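Local coordinates for prolyl-ACP dehydrogenase (Oscillatoria sp., PDB 4IRN), which is an FAD-dependent flavoenzyme of the acyl-CoA dehydrogenase family that oxidises a prolyl group carried on an acyl carrier protein during biosynthesis of the cyanotoxin anatoxin-a, at residues V51-Q56 with G110-C115; Q143-Y147 with F221-K225. All blocks are in the same frame, centred on the assembly; numbering follows the deposited sequence.

Contact 1: V51-Q56 with G110-C115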
# COMPACT_ATOMS: atom_id res chain seq x y z
N VAL A 51 -4.55 34.13 13.73
CA VAL A 51 -4.45 32.93 14.57
C VAL A 51 -3.02 32.37 14.52
O VAL A 51 -2.45 32.09 15.58
CB VAL A 51 -5.53 31.86 14.22
CG1 VAL A 51 -5.31 30.56 15.01
CG2 VAL A 51 -6.94 32.38 14.48
N ILE A 52 -2.42 32.25 13.31
CA ILE A 52 -1.05 31.76 13.10
C ILE A 52 -0.05 32.66 13.84
O ILE A 52 0.76 32.14 14.61
CB ILE A 52 -0.69 31.59 11.58
CG1 ILE A 52 -1.55 30.48 10.93
CG2 ILE A 52 0.82 31.31 11.36
CD1 ILE A 52 -1.65 30.53 9.42
N GLN A 53 -0.14 34.00 13.64
CA GLN A 53 0.72 35.01 14.28
C GLN A 53 0.65 34.93 15.82
O GLN A 53 1.69 34.94 16.47
CB GLN A 53 0.39 36.43 13.79
CG GLN A 53 0.72 36.72 12.32
CD GLN A 53 2.15 36.48 11.89
OE1 GLN A 53 3.12 36.90 12.54
NE2 GLN A 53 2.32 35.83 10.74
N PHE A 54 -0.57 34.81 16.38
CA PHE A 54 -0.82 34.67 17.83
C PHE A 54 -0.12 33.42 18.37
O PHE A 54 0.59 33.49 19.38
CB PHE A 54 -2.34 34.63 18.11
CG PHE A 54 -2.78 33.93 19.39
CD1 PHE A 54 -2.67 34.55 20.62
CD2 PHE A 54 -3.35 32.65 19.34
CE1 PHE A 54 -3.08 33.91 21.79
CE2 PHE A 54 -3.76 32.01 20.51
CZ PHE A 54 -3.63 32.64 21.73
N ALA A 55 -0.32 32.27 17.67
CA ALA A 55 0.27 30.97 18.01
C ALA A 55 1.79 30.96 17.89
O ALA A 55 2.46 30.32 18.71
CB ALA A 55 -0.34 29.87 17.14
N GLN A 56 2.34 31.66 16.89
CA GLN A 56 3.78 31.74 16.65
C GLN A 56 4.47 32.69 17.63
O GLN A 56 5.65 32.47 17.92
CB GLN A 56 4.07 32.16 15.21
CG GLN A 56 3.91 31.03 14.20
CD GLN A 56 4.12 31.48 12.77
OE1 GLN A 56 4.01 32.67 12.42
NE2 GLN A 56 4.37 30.51 11.90
N GLY A 110 -5.24 26.83 10.93
CA GLY A 110 -4.25 27.87 11.20
C GLY A 110 -3.57 27.69 12.54
O GLY A 110 -2.35 27.88 12.64
N LEU A 111 -4.35 27.30 13.56
CA LEU A 111 -3.85 27.05 14.91
C LEU A 111 -2.86 25.89 14.90
O LEU A 111 -1.81 26.00 15.53
CB LEU A 111 -5.02 26.80 15.90
CG LEU A 111 -4.66 26.61 17.39
CD1 LEU A 111 -3.96 27.85 17.99
CD2 LEU A 111 -5.88 26.26 18.21
N GLY A 112 -3.19 24.81 14.18
CA GLY A 112 -2.34 23.63 14.05
C GLY A 112 -1.02 23.92 13.37
O GLY A 112 0.00 23.35 13.75
N TYR A 113 -1.02 24.82 12.38
CA TYR A 113 0.16 25.25 11.64
C TYR A 113 1.08 26.10 12.55
O TYR A 113 2.30 25.89 12.56
CB TYR A 113 -0.24 26.01 10.35
CG TYR A 113 0.94 26.57 9.57
CD1 TYR A 113 1.52 27.79 9.91
CD2 TYR A 113 1.50 25.85 8.51
CE1 TYR A 113 2.64 28.27 9.23
CE2 TYR A 113 2.59 26.35 7.79
CZ TYR A 113 3.15 27.57 8.14
OH TYR A 113 4.28 28.01 7.49
N GLY A 114 0.49 27.05 13.28
CA GLY A 114 1.20 27.97 14.16
C GLY A 114 1.61 27.43 15.51
O GLY A 114 2.61 27.89 16.08
N CYS A 115 0.84 26.48 16.06
CA CYS A 115 1.10 25.87 17.37
C CYS A 115 1.69 24.48 17.21
O CYS A 115 1.09 23.62 16.56
CB CYS A 115 -0.16 25.85 18.22
SG CYS A 115 0.08 25.26 19.92
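The ring of Tyr-113 meets Ile-52 at its edge: Ile-52 CG2 lies near the ring plane, 3.9 Å from Tyr-113 CD1. The amide of Gln-56 comes to the same ring obliquely, with Gln-56 NE2 3.9 Å from Tyr-113 CE1 and the amide and ring planes 49° apart. These side chains flank a close helix pair in the all-helical N-terminal domain of the acyl-CoA dehydrogenase fold, where helices 42-58 and 101-114 run roughly parallel, their local axes crossing at -32° and approaching to 7.9 Å. Gly-110 and Gly-114, one turn apart, present bare backbone to the partner helix and bring the CA atoms of Ile-52 and Gly-114 to 4.5 Å of each other. Ile-52 divides its two branches: CG2, anti to the backbone N, goes to the tyrosine, while CG1 packs against the backbone of Gly-110, beside its carbonyl oxygen. Val-51 CG1 packs 3.9 Å from Leu-111 CB; Val-51, itself buried, also touches Phe-83 and Trp-88. Tyr-113 OH is hydrogen-bonded to Glu-296 of helix 285-304, and Arg-293 NH1 hydrogen-bonds to the carbonyl oxygens of Gly-112 and Tyr-113. Where helix 101-114 ends, Ala-55 CB rests 3.5 Å from Gly-114 C and 4.2 Å from Cys-115 CB.

Contact 2: Q143-Y147 with F221-K225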
# COMPACT_ATOMS: atom_id res chain seq x y z
N GLN A 143 -29.14 25.05 32.20
CA GLN A 143 -27.91 24.24 32.14
C GLN A 143 -26.86 24.95 31.29
O GLN A 143 -25.68 24.97 31.66
CB GLN A 143 -28.20 22.85 31.55
CG GLN A 143 -28.84 21.89 32.54
CD GLN A 143 -29.25 20.58 31.91
OE1 GLN A 143 -29.61 20.50 30.74
NE2 GLN A 143 -29.26 19.53 32.72
N LYS A 144 -27.30 25.53 30.16
CA LYS A 144 -26.45 26.27 29.23
C LYS A 144 -25.98 27.59 29.86
O LYS A 144 -24.78 27.90 29.81
CB LYS A 144 -27.19 26.54 27.91
CG LYS A 144 -27.37 25.30 27.04
CD LYS A 144 -27.87 25.66 25.66
CE LYS A 144 -29.37 25.83 25.59
NZ LYS A 144 -29.79 26.29 24.25
N GLU A 145 -26.91 28.36 30.47
CA GLU A 145 -26.64 29.64 31.13
C GLU A 145 -25.64 29.54 32.27
O GLU A 145 -24.89 30.48 32.49
CB GLU A 145 -27.94 30.28 31.62
CG GLU A 145 -28.72 31.06 30.58
CD GLU A 145 -30.18 31.25 30.91
OE1 GLU A 145 -30.58 31.03 32.07
OE2 GLU A 145 -30.94 31.66 30.00
N LYS A 146 -25.63 28.41 32.99
CA LYS A 146 -24.71 28.17 34.10
C LYS A 146 -23.34 27.68 33.65
O LYS A 146 -22.33 28.25 34.06
CB LYS A 146 -25.33 27.22 35.14
CG LYS A 146 -24.42 26.91 36.33
CD LYS A 146 -25.06 25.87 37.23
CE LYS A 146 -24.20 25.55 38.42
NZ LYS A 146 -24.85 24.54 39.29
N TYR A 147 -23.30 26.59 32.85
CA TYR A 147 -22.04 25.94 32.47
C TYR A 147 -21.28 26.46 31.25
O TYR A 147 -20.05 26.47 31.28
CB TYR A 147 -22.20 24.42 32.44
CG TYR A 147 -22.52 23.80 33.79
CD1 TYR A 147 -21.58 23.82 34.82
CD2 TYR A 147 -23.73 23.16 34.01
CE1 TYR A 147 -21.86 23.23 36.05
CE2 TYR A 147 -24.02 22.57 35.24
CZ TYR A 147 -23.08 22.61 36.26
OH TYR A 147 -23.36 22.02 37.48
N PHE A 221 -24.73 12.58 32.42
CA PHE A 221 -24.73 13.36 33.66
C PHE A 221 -23.54 14.33 33.71
O PHE A 221 -22.45 13.99 33.25
CB PHE A 221 -24.71 12.44 34.89
CG PHE A 221 -25.88 11.49 34.95
CD1 PHE A 221 -27.07 11.87 35.55
CD2 PHE A 221 -25.79 10.21 34.40
CE1 PHE A 221 -28.17 11.00 35.58
CE2 PHE A 221 -26.89 9.35 34.41
CZ PHE A 221 -28.07 9.75 35.01
N MET A 222 -23.77 15.53 34.27
CA MET A 222 -22.74 16.57 34.41
C MET A 222 -22.37 16.67 35.87
O MET A 222 -23.17 17.13 36.69
CB MET A 222 -23.21 17.92 33.86
CG MET A 222 -23.59 17.87 32.40
SD MET A 222 -24.19 19.41 31.72
CE MET A 222 -25.80 19.48 32.45
N ILE A 223 -21.17 16.18 36.22
CA ILE A 223 -20.70 16.17 37.59
C ILE A 223 -19.54 17.13 37.75
O ILE A 223 -18.55 17.03 37.02
CB ILE A 223 -20.40 14.71 38.06
CG1 ILE A 223 -21.65 13.79 37.87
CG2 ILE A 223 -19.94 14.68 39.52
CD1 ILE A 223 -21.37 12.29 37.78
N GLU A 224 -19.67 18.06 38.70
CA GLU A 224 -18.62 19.03 39.00
C GLU A 224 -17.45 18.35 39.73
O GLU A 224 -17.64 17.33 40.39
CB GLU A 224 -19.18 20.17 39.86
CG GLU A 224 -20.00 21.19 39.09
CD GLU A 224 -20.65 22.29 39.91
OE1 GLU A 224 -20.13 22.63 41.00
OE2 GLU A 224 -21.66 22.85 39.43
N LYS A 225 -16.24 18.92 39.59
CA LYS A 225 -15.01 18.46 40.23
C LYS A 225 -15.20 18.46 41.77
O LYS A 225 -15.93 19.28 42.30
CB LYS A 225 -13.88 19.41 39.80
CG LYS A 225 -12.55 19.29 40.53
CD LYS A 225 -11.58 20.43 40.13
CE LYS A 225 -11.84 21.77 40.77
NZ LYS A 225 -11.70 21.77 42.24
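A tyrosine-carboxylate hydrogen bond at the junction of the N-terminal helical domain and the middle beta domain joins Tyr-147 to Glu-224. The phenol OH donates to Glu-224 OE2 over 2.7 Å, using the anti lone pair of that oxygen, the one facing away from OE1. OE2 lies in the plane of the ring at its edge, and the carboxylate is turned 78° from that plane. Fully extended Lys-146 lays CD over one face of the ring, 3.9 Å above it and offset toward the rim. Its NZ then reaches OE2 in a long salt bridge of 3.6 Å and makes a weak hydrogen bond to Tyr-147 OH. The positive charge probably helps to stabilise the carboxylate as an anion. In the acyl-CoA dehydrogenase fold, helix 141-153 here packs against strand 218-224, whose alternate residues Met-222 and Glu-224 face the helix. Met-222 makes an oblique Met-aromatic contact, SD 5.2 Å from the centroid of the Tyr-147 ring. The bend at chi3 (-74°) carries its methyl CE to the amide of Gln-143, 3.5 Å from NE2. Gln-143 OE1 accepts from Thr-140 N, and NE2 donates to the carbonyl oxygens of Ala-259 and Arg-261, while Asn-260 ND2 hydrogen-bonds to both Tyr-147 OH and Met-222 O.

In the fold
Contact 1 joins two helices within the N-terminal domain, whereas contact 2 joins that domain to the beta domain; they share no helix or strand, and their nearest atoms are about 19 Å apart. Helix 118-138 is a common neighbour, supplying Met-124 and Ile-121 beside contact 1 and Leu-135 beside contact 2. Contact 1 is mainly apolar, backbone-close and partly buried, with Gln-56 exposed. Contact 2 spans a wider gap with long side chains and includes a hydrogen bond and a long salt bridge; it is buried through Gln-143, Tyr-147 and Met-222, with Lys-146 exposed at its rim. Contact 1 lies away from the FAD sites, while Met-222 in contact 2 is about 10 Å, side chain to side chain, from FAD-binding His-160.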